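Local coordinates for protein SSD1 (Saccharomyces cerevisiae S288C, PDB 7AM1) that binds mRNA untranslated regions and represses translation, as a non-enzymatic member of the RNase II family with an alternative RNA recognition site, at residues Arg355-Ile366 with Trp466-Asn476; Gly388-Asp398 with Ala447-Ser457. All blocks are in the same frame, centred on the assembly; numbering follows the deposited sequence.

Contact 1 of 2, residues Arg355-Ile366 with Trp466-Asn476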
# COMPACT_ATOMS: atom_id res chain seq x y z
N ARG A 355 13.85 -35.71 9.78
CA ARG A 355 12.73 -34.96 9.23
C ARG A 355 11.63 -35.90 8.76
O ARG A 355 11.89 -36.99 8.25
CB ARG A 355 13.20 -34.08 8.06
CG ARG A 355 14.41 -33.23 8.39
CD ARG A 355 14.69 -32.20 7.31
NE ARG A 355 15.42 -31.05 7.86
CZ ARG A 355 14.92 -29.82 7.98
NH1 ARG A 355 13.69 -29.53 7.58
NH2 ARG A 355 15.68 -28.87 8.51
N ARG A 356 10.38 -35.48 8.94
CA ARG A 356 9.26 -36.23 8.40
C ARG A 356 9.37 -36.24 6.88
O ARG A 356 9.47 -35.18 6.25
CB ARG A 356 7.92 -35.64 8.84
CG ARG A 356 6.71 -36.42 8.31
CD ARG A 356 5.42 -36.05 9.04
NE ARG A 356 4.25 -36.68 8.43
CZ ARG A 356 2.99 -36.40 8.73
NH1 ARG A 356 2.71 -35.48 9.65
NH2 ARG A 356 2.00 -37.02 8.10
N ASN A 357 9.36 -37.43 6.29
CA ASN A 357 9.70 -37.58 4.88
C ASN A 357 8.43 -37.62 4.04
O ASN A 357 7.55 -38.46 4.27
CB ASN A 357 10.53 -38.84 4.67
CG ASN A 357 11.13 -38.90 3.28
OD1 ASN A 357 10.41 -39.07 2.29
ND2 ASN A 357 12.44 -38.76 3.19
N PHE A 358 8.33 -36.71 3.08
CA PHE A 358 7.23 -36.67 2.13
C PHE A 358 7.73 -36.89 0.70
O PHE A 358 7.16 -36.36 -0.25
CB PHE A 358 6.48 -35.33 2.19
CG PHE A 358 5.77 -35.07 3.49
CD1 PHE A 358 4.58 -35.70 3.79
CD2 PHE A 358 6.28 -34.14 4.39
CE1 PHE A 358 3.92 -35.45 4.99
CE2 PHE A 358 5.64 -33.88 5.59
CZ PHE A 358 4.45 -34.53 5.89
N THR A 359 8.80 -37.67 0.53
CA THR A 359 9.42 -37.81 -0.78
C THR A 359 8.90 -38.99 -1.59
O THR A 359 9.18 -39.07 -2.79
CB THR A 359 10.94 -37.95 -0.65
OG1 THR A 359 11.26 -39.13 0.09
CG2 THR A 359 11.54 -36.74 0.06
N ASP A 360 8.15 -39.90 -0.97
CA ASP A 360 7.58 -41.04 -1.68
C ASP A 360 6.46 -40.55 -2.59
O ASP A 360 5.37 -40.21 -2.11
CB ASP A 360 7.07 -42.09 -0.70
CG ASP A 360 6.72 -43.40 -1.37
OD1 ASP A 360 6.43 -43.40 -2.59
OD2 ASP A 360 6.75 -44.45 -0.69
N THR A 361 6.72 -40.49 -3.90
CA THR A 361 5.74 -40.00 -4.85
C THR A 361 4.57 -40.96 -5.03
O THR A 361 3.61 -40.62 -5.74
CB THR A 361 6.41 -39.73 -6.20
OG1 THR A 361 7.13 -40.89 -6.64
CG2 THR A 361 7.37 -38.55 -6.08
N ASN A 362 4.63 -42.16 -4.44
CA ASN A 362 3.48 -43.05 -4.44
C ASN A 362 2.47 -42.69 -3.36
O ASN A 362 1.28 -43.01 -3.50
CB ASN A 362 3.91 -44.50 -4.21
CG ASN A 362 4.77 -45.04 -5.32
OD1 ASN A 362 4.63 -44.66 -6.48
ND2 ASN A 362 5.68 -45.95 -4.97
N GLU A 363 2.90 -41.98 -2.32
CA GLU A 363 2.05 -41.65 -1.19
C GLU A 363 1.60 -40.20 -1.17
O GLU A 363 0.51 -39.91 -0.67
CB GLU A 363 2.76 -41.94 0.14
CG GLU A 363 3.18 -43.39 0.34
CD GLU A 363 2.00 -44.33 0.53
OE1 GLU A 363 0.94 -43.88 1.01
OE2 GLU A 363 2.15 -45.53 0.22
N TYR A 364 2.41 -39.28 -1.69
CA TYR A 364 2.11 -37.86 -1.65
C TYR A 364 2.31 -37.28 -3.04
O TYR A 364 3.33 -37.54 -3.69
CB TYR A 364 3.01 -37.13 -0.64
CG TYR A 364 2.88 -37.68 0.76
CD1 TYR A 364 1.86 -37.25 1.60
CD2 TYR A 364 3.77 -38.62 1.25
CE1 TYR A 364 1.73 -37.75 2.87
CE2 TYR A 364 3.65 -39.13 2.52
CZ TYR A 364 2.62 -38.69 3.33
OH TYR A 364 2.49 -39.19 4.61
N ASN A 365 1.32 -36.52 -3.50
CA ASN A 365 1.39 -35.78 -4.76
C ASN A 365 1.51 -34.31 -4.39
O ASN A 365 0.52 -33.58 -4.33
CB ASN A 365 0.17 -36.05 -5.63
CG ASN A 365 0.29 -35.42 -7.01
OD1 ASN A 365 1.17 -34.59 -7.25
ND2 ASN A 365 -0.59 -35.81 -7.91
N ILE A 366 2.73 -33.89 -4.10
CA ILE A 366 3.00 -32.52 -3.69
C ILE A 366 3.19 -31.66 -4.93
O ILE A 366 3.99 -31.99 -5.81
CB ILE A 366 4.24 -32.45 -2.78
CG1 ILE A 366 3.95 -33.13 -1.44
CG2 ILE A 366 4.65 -31.01 -2.52
CD1 ILE A 366 5.18 -33.47 -0.64
N TRP A 466 -0.41 -31.20 12.75
CA TRP A 466 0.99 -31.53 12.97
C TRP A 466 1.87 -30.42 12.41
O TRP A 466 1.62 -29.93 11.31
CB TRP A 466 1.36 -32.86 12.31
CG TRP A 466 2.79 -33.26 12.53
CD1 TRP A 466 3.29 -33.99 13.57
CD2 TRP A 466 3.90 -32.97 11.68
NE1 TRP A 466 4.65 -34.16 13.42
CE2 TRP A 466 5.05 -33.54 12.27
CE3 TRP A 466 4.05 -32.28 10.47
CZ2 TRP A 466 6.32 -33.44 11.70
CZ3 TRP A 466 5.31 -32.18 9.90
CH2 TRP A 466 6.42 -32.76 10.52
N VAL A 467 2.88 -30.03 13.17
CA VAL A 467 3.84 -29.01 12.77
C VAL A 467 5.24 -29.53 13.06
O VAL A 467 5.52 -29.96 14.18
CB VAL A 467 3.59 -27.68 13.51
CG1 VAL A 467 4.59 -26.64 13.07
CG2 VAL A 467 2.17 -27.20 13.28
N GLY A 468 6.12 -29.48 12.06
CA GLY A 468 7.46 -29.99 12.28
C GLY A 468 8.33 -29.81 11.06
O GLY A 468 7.91 -29.28 10.02
N GLU A 469 9.58 -30.25 11.20
CA GLU A 469 10.54 -30.25 10.11
C GLU A 469 10.28 -31.43 9.18
O GLU A 469 9.89 -32.51 9.63
CB GLU A 469 11.96 -30.29 10.65
CG GLU A 469 12.32 -29.06 11.49
CD GLU A 469 13.66 -29.18 12.17
OE1 GLU A 469 14.37 -28.16 12.29
OE2 GLU A 469 14.02 -30.31 12.59
N SER A 470 10.50 -31.22 7.89
CA SER A 470 10.11 -32.20 6.89
C SER A 470 11.05 -32.13 5.70
O SER A 470 11.96 -31.29 5.63
CB SER A 470 8.67 -31.98 6.43
OG SER A 470 8.50 -30.66 5.92
N THR A 471 10.82 -33.03 4.75
CA THR A 471 11.52 -33.07 3.47
C THR A 471 10.49 -33.44 2.42
O THR A 471 9.71 -34.38 2.62
CB THR A 471 12.66 -34.10 3.49
OG1 THR A 471 13.60 -33.77 4.52
CG2 THR A 471 13.37 -34.14 2.15
N ILE A 472 10.48 -32.70 1.31
CA ILE A 472 9.54 -32.93 0.23
C ILE A 472 10.31 -33.12 -1.07
O ILE A 472 11.47 -32.73 -1.20
CB ILE A 472 8.50 -31.79 0.08
CG1 ILE A 472 9.17 -30.49 -0.39
CG2 ILE A 472 7.76 -31.58 1.39
CD1 ILE A 472 8.18 -29.39 -0.76
N SER A 473 9.63 -33.74 -2.03
CA SER A 473 10.12 -33.84 -3.41
C SER A 473 8.91 -33.65 -4.30
O SER A 473 8.16 -34.59 -4.58
CB SER A 473 10.79 -35.19 -3.67
OG SER A 473 11.34 -35.23 -4.97
N PRO A 474 8.66 -32.42 -4.77
CA PRO A 474 7.42 -32.15 -5.49
C PRO A 474 7.25 -33.04 -6.71
O PRO A 474 8.21 -33.36 -7.42
CB PRO A 474 7.55 -30.67 -5.90
CG PRO A 474 8.50 -30.09 -4.91
CD PRO A 474 9.47 -31.19 -4.58
N SER A 475 6.01 -33.46 -6.95
CA SER A 475 5.67 -34.17 -8.17
C SER A 475 5.33 -33.21 -9.30
O SER A 475 5.49 -33.57 -10.47
CB SER A 475 4.49 -35.11 -7.92
OG SER A 475 4.89 -36.18 -7.08
N ASN A 476 4.86 -32.01 -8.96
CA ASN A 476 4.42 -31.05 -9.95
C ASN A 476 4.71 -29.65 -9.44
O ASN A 476 4.89 -29.43 -8.24
CB ASN A 476 2.92 -31.20 -10.25
CG ASN A 476 2.59 -32.54 -10.85
OD1 ASN A 476 2.10 -33.44 -10.16
ND2 ASN A 476 2.84 -32.69 -12.14
O HOH W 1 5.09 -35.47 -4.40
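Arg-356 lays its extended side chain over one face of the Trp-466 indole. CG stands anti to the backbone N (chi1 -179°), which carries the chain across the ring. Arg-356 CD sits 3.8 Å from the centroid of the six-membered ring of Trp-466, a CH-pi contact. CZ lies farther off the same ring, as a cation-pi contact. The guanidinium is steeply tilted to the indole, not stacked flat on it, and Arg-356 NH1 comes nearest, 3.4 Å from Trp-466 CD2. This end is partly exposed.

The tight part lies further along. Strand 356-358 pairs in parallel with strand 462-472 at an edge of the RNB-domain sheet. Arg-356 N donates to Glu-469 O, and Arg-356 O receives Thr-471 N. Phe-358 N closes on Thr-471 O at 2.7 Å. Ser-470 CB meets the edge of the Phe-358 ring, 3.7 Å from CE2. Ile-366 CD1 packs 3.8 Å from Ile-472 CB.

Beyond Ile-472 the contact loosens and turns polar. Ile-366 O takes two N-H groups, from Ser-475 and Asn-476. One water binds Tyr-364 O, Ile-366 N, Ser-473 O and Ser-475 OG. Thr-361 CG2 only brushes Ser-475 OG at this exposed end.

Arg-355 is buried. Its NH1 gives a hydrogen bond of 3.1 Å to Ser-470 O, close to the guanidinium plane. Glu-469 CB lies over one face, and NH2 forms a salt bridge with Asp-398. A leucine in its place would probably leave Asp-398 without this charged mate and Ser-470 O without this donor. The chemistry implies an edge strand held by backbone bonds and a buried arginine, while water joins the loops at its far end.

Contact 2 of 2, residues Gly388-Asp398 with Ala447-Ser457; sequences GTLELGCHVVD and ATLSVVYTLDS
His-395 turns the edge of its ring to Ser-450. His-395 ND1 and Ser-450 OG are 2.7 Å apart in a nearly straight hydrogen bond (172°), with OG in the ring plane. The two residues form a non-hydrogen-bonded pair. His-395 CG stands beside the backbone N (chi1 -44°), and this brings ND1 to the serine. NE2 bonds to His-381, so both ring nitrogens are held and the ring's rotation is fixed. Ser-450 OG also lies very close to Ser-470 OG. On the same face Val-452 CG1 presses against the stem of Glu-391, 3.4 Å from Glu-391 CG. The carboxylate of Glu-391 reaches on to His-381.

These are neighbouring antiparallel strands in the mixed sheet of the RNB domain. Backbone bonds run in pairs, such as Leu-392 with Tyr-453 and Val-396 with Leu-449.

The face of Leu-392, Cys-394, Val-451 and Tyr-453 is mostly apolar; Cys-394 and Val-451 pack on helix 544-568. Cys-394 SG approaches the Tyr-453 ring at its edge, 5.3 Å from the centroid. Leu-392 CD2 comes to 4.3 Å from Tyr-453 CD2. Tyr-453 OH bonds to Thr-559 of that helix. Near the strand end, Asp-398 and Leu-449 cross at a slant, with Asp-398 OD2 3.4 Å from Leu-449 CD2; Asp-398 OD1 forms a salt bridge with Lys-677.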
# COMPACT_ATOMS: atom_id res chain seq x y z
N GLY A 388 -12.16 -41.93 6.82
CA GLY A 388 -13.06 -40.80 6.89
C GLY A 388 -12.39 -39.46 7.10
O GLY A 388 -13.06 -38.48 7.45
N THR A 389 -11.07 -39.38 6.92
CA THR A 389 -10.35 -38.13 7.08
C THR A 389 -9.51 -37.86 5.85
O THR A 389 -9.07 -38.78 5.15
CB THR A 389 -9.44 -38.16 8.32
OG1 THR A 389 -8.31 -39.01 8.07
CG2 THR A 389 -10.20 -38.66 9.54
N LEU A 390 -9.29 -36.57 5.59
CA LEU A 390 -8.37 -36.10 4.57
C LEU A 390 -7.18 -35.43 5.25
O LEU A 390 -7.18 -35.16 6.46
CB LEU A 390 -9.05 -35.11 3.62
CG LEU A 390 -10.35 -35.55 2.94
CD1 LEU A 390 -10.88 -34.43 2.04
CD2 LEU A 390 -10.13 -36.82 2.14
N GLU A 391 -6.15 -35.15 4.46
CA GLU A 391 -4.94 -34.51 4.94
C GLU A 391 -4.55 -33.40 3.97
O GLU A 391 -4.43 -33.64 2.77
CB GLU A 391 -3.81 -35.52 5.08
CG GLU A 391 -2.46 -34.93 5.35
CD GLU A 391 -1.43 -35.99 5.66
OE1 GLU A 391 -1.64 -36.73 6.65
OE2 GLU A 391 -0.42 -36.09 4.93
N LEU A 392 -4.37 -32.19 4.50
CA LEU A 392 -3.82 -31.07 3.75
C LEU A 392 -2.44 -30.78 4.32
O LEU A 392 -2.31 -30.35 5.47
CB LEU A 392 -4.71 -29.84 3.83
CG LEU A 392 -4.17 -28.63 3.06
CD1 LEU A 392 -4.39 -28.83 1.56
CD2 LEU A 392 -4.78 -27.33 3.55
N GLY A 393 -1.40 -31.04 3.53
CA GLY A 393 -0.03 -30.72 3.92
C GLY A 393 0.40 -29.40 3.32
O GLY A 393 0.22 -29.15 2.13
N CYS A 394 0.98 -28.54 4.17
CA CYS A 394 1.42 -27.21 3.78
C CYS A 394 2.91 -27.09 4.09
O CYS A 394 3.31 -27.16 5.25
CB CYS A 394 0.62 -26.14 4.52
SG CYS A 394 -1.17 -26.37 4.32
N HIS A 395 3.72 -26.91 3.04
CA HIS A 395 5.17 -27.03 3.14
C HIS A 395 5.82 -25.72 2.74
O HIS A 395 5.51 -25.16 1.68
CB HIS A 395 5.69 -28.16 2.25
CG HIS A 395 4.88 -29.42 2.32
ND1 HIS A 395 4.92 -30.28 3.39
CD2 HIS A 395 3.99 -29.96 1.44
CE1 HIS A 395 4.10 -31.29 3.18
NE2 HIS A 395 3.53 -31.12 2.00
N VAL A 396 6.74 -25.24 3.57
CA VAL A 396 7.48 -24.00 3.35
C VAL A 396 8.97 -24.31 3.35
O VAL A 396 9.45 -25.06 4.20
CB VAL A 396 7.15 -22.95 4.43
CG1 VAL A 396 7.97 -21.68 4.20
CG2 VAL A 396 5.66 -22.64 4.45
N VAL A 397 9.69 -23.72 2.39
CA VAL A 397 11.14 -23.89 2.35
C VAL A 397 11.75 -23.55 3.70
O VAL A 397 11.45 -22.50 4.28
CB VAL A 397 11.75 -23.03 1.23
CG1 VAL A 397 13.27 -23.07 1.30
CG2 VAL A 397 11.27 -23.51 -0.13
N ASP A 398 12.61 -24.43 4.20
CA ASP A 398 13.27 -24.24 5.50
C ASP A 398 14.55 -23.45 5.28
O ASP A 398 15.67 -23.96 5.36
CB ASP A 398 13.53 -25.59 6.16
CG ASP A 398 14.04 -25.46 7.60
OD1 ASP A 398 14.36 -24.34 8.04
OD2 ASP A 398 14.10 -26.50 8.29
N ALA A 447 14.54 -29.33 2.04
CA ALA A 447 14.18 -29.25 3.45
C ALA A 447 13.09 -28.20 3.64
O ALA A 447 13.18 -27.10 3.09
CB ALA A 447 15.41 -28.89 4.29
N THR A 448 12.07 -28.54 4.41
CA THR A 448 10.90 -27.68 4.56
C THR A 448 10.44 -27.69 6.01
O THR A 448 10.87 -28.51 6.82
CB THR A 448 9.76 -28.13 3.63
OG1 THR A 448 9.58 -29.54 3.72
CG2 THR A 448 10.05 -27.75 2.18
N LEU A 449 9.59 -26.73 6.34
CA LEU A 449 8.80 -26.73 7.57
C LEU A 449 7.35 -26.89 7.16
O LEU A 449 6.86 -26.15 6.30
CB LEU A 449 9.01 -25.44 8.37
CG LEU A 449 10.42 -25.12 8.86
CD1 LEU A 449 10.46 -23.80 9.63
CD2 LEU A 449 10.99 -26.25 9.72
N SER A 450 6.66 -27.86 7.75
CA SER A 450 5.34 -28.24 7.28
C SER A 450 4.29 -28.09 8.38
O SER A 450 4.57 -28.33 9.55
CB SER A 450 5.33 -29.69 6.78
OG SER A 450 6.22 -29.85 5.68
N VAL A 451 3.10 -27.68 7.96
CA VAL A 451 1.90 -27.71 8.79
C VAL A 451 0.90 -28.62 8.08
O VAL A 451 0.46 -28.32 6.96
CB VAL A 451 1.32 -26.30 9.01
CG1 VAL A 451 0.03 -26.39 9.80
CG2 VAL A 451 2.34 -25.41 9.72
N VAL A 452 0.55 -29.74 8.72
CA VAL A 452 -0.28 -30.77 8.12
C VAL A 452 -1.59 -30.85 8.89
O VAL A 452 -1.59 -31.13 10.10
CB VAL A 452 0.44 -32.13 8.11
CG1 VAL A 452 -0.44 -33.20 7.46
CG2 VAL A 452 1.77 -32.01 7.38
N TYR A 453 -2.70 -30.59 8.21
CA TYR A 453 -4.02 -30.64 8.83
C TYR A 453 -4.68 -31.97 8.48
O TYR A 453 -4.70 -32.37 7.31
CB TYR A 453 -4.90 -29.48 8.35
CG TYR A 453 -4.30 -28.12 8.64
CD1 TYR A 453 -4.43 -27.53 9.89
CD2 TYR A 453 -3.62 -27.41 7.65
CE1 TYR A 453 -3.90 -26.29 10.15
CE2 TYR A 453 -3.08 -26.16 7.91
CZ TYR A 453 -3.23 -25.60 9.16
OH TYR A 453 -2.69 -24.36 9.42
N THR A 454 -5.24 -32.63 9.49
CA THR A 454 -6.12 -33.78 9.30
C THR A 454 -7.56 -33.28 9.38
O THR A 454 -7.94 -32.61 10.34
CB THR A 454 -5.86 -34.86 10.35
OG1 THR A 454 -4.53 -35.35 10.22
CG2 THR A 454 -6.83 -36.00 10.19
N LEU A 455 -8.35 -33.57 8.34
CA LEU A 455 -9.68 -33.01 8.19
C LEU A 455 -10.73 -34.10 8.14
O LEU A 455 -10.50 -35.17 7.58
CB LEU A 455 -9.78 -32.17 6.90
CG LEU A 455 -8.64 -31.18 6.64
CD1 LEU A 455 -8.81 -30.54 5.28
CD2 LEU A 455 -8.60 -30.13 7.73
N ASP A 456 -11.90 -33.81 8.71
CA ASP A 456 -13.05 -34.67 8.49
C ASP A 456 -13.41 -34.65 7.01
O ASP A 456 -13.63 -33.59 6.43
CB ASP A 456 -14.24 -34.21 9.33
CG ASP A 456 -15.44 -35.12 9.19
OD1 ASP A 456 -15.96 -35.27 8.06
OD2 ASP A 456 -15.86 -35.72 10.21
N SER A 457 -13.49 -35.84 6.40
CA SER A 457 -13.67 -35.92 4.96
C SER A 457 -15.03 -35.42 4.48
O SER A 457 -15.20 -35.22 3.28
CB SER A 457 -13.46 -37.36 4.48
OG SER A 457 -12.13 -37.79 4.73

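How the contacts relate
Contact 2 is the buried one, between two inner strands of the seven-stranded sheet. Contact 1 lies at its margin, where strand 356-358 forms one edge, and is only partly buried. Strands 446-456 and 462-472 follow each other in the chain and lie side by side, so the contacts adjoin. Ser-470 OG bridges them through a probable hydrogen bond of 2.7 Å to Thr-448 OG1. Its approach to Ser-450 OG, 2.4 Å, is unusually short, and the exact length is doubtful. The pairing is parallel and short in contact 1, antiparallel and long in contact 2. An arginine over an indole and a water mark the edge. A helix-backed apolar face and a histidine-serine bond mark the interior.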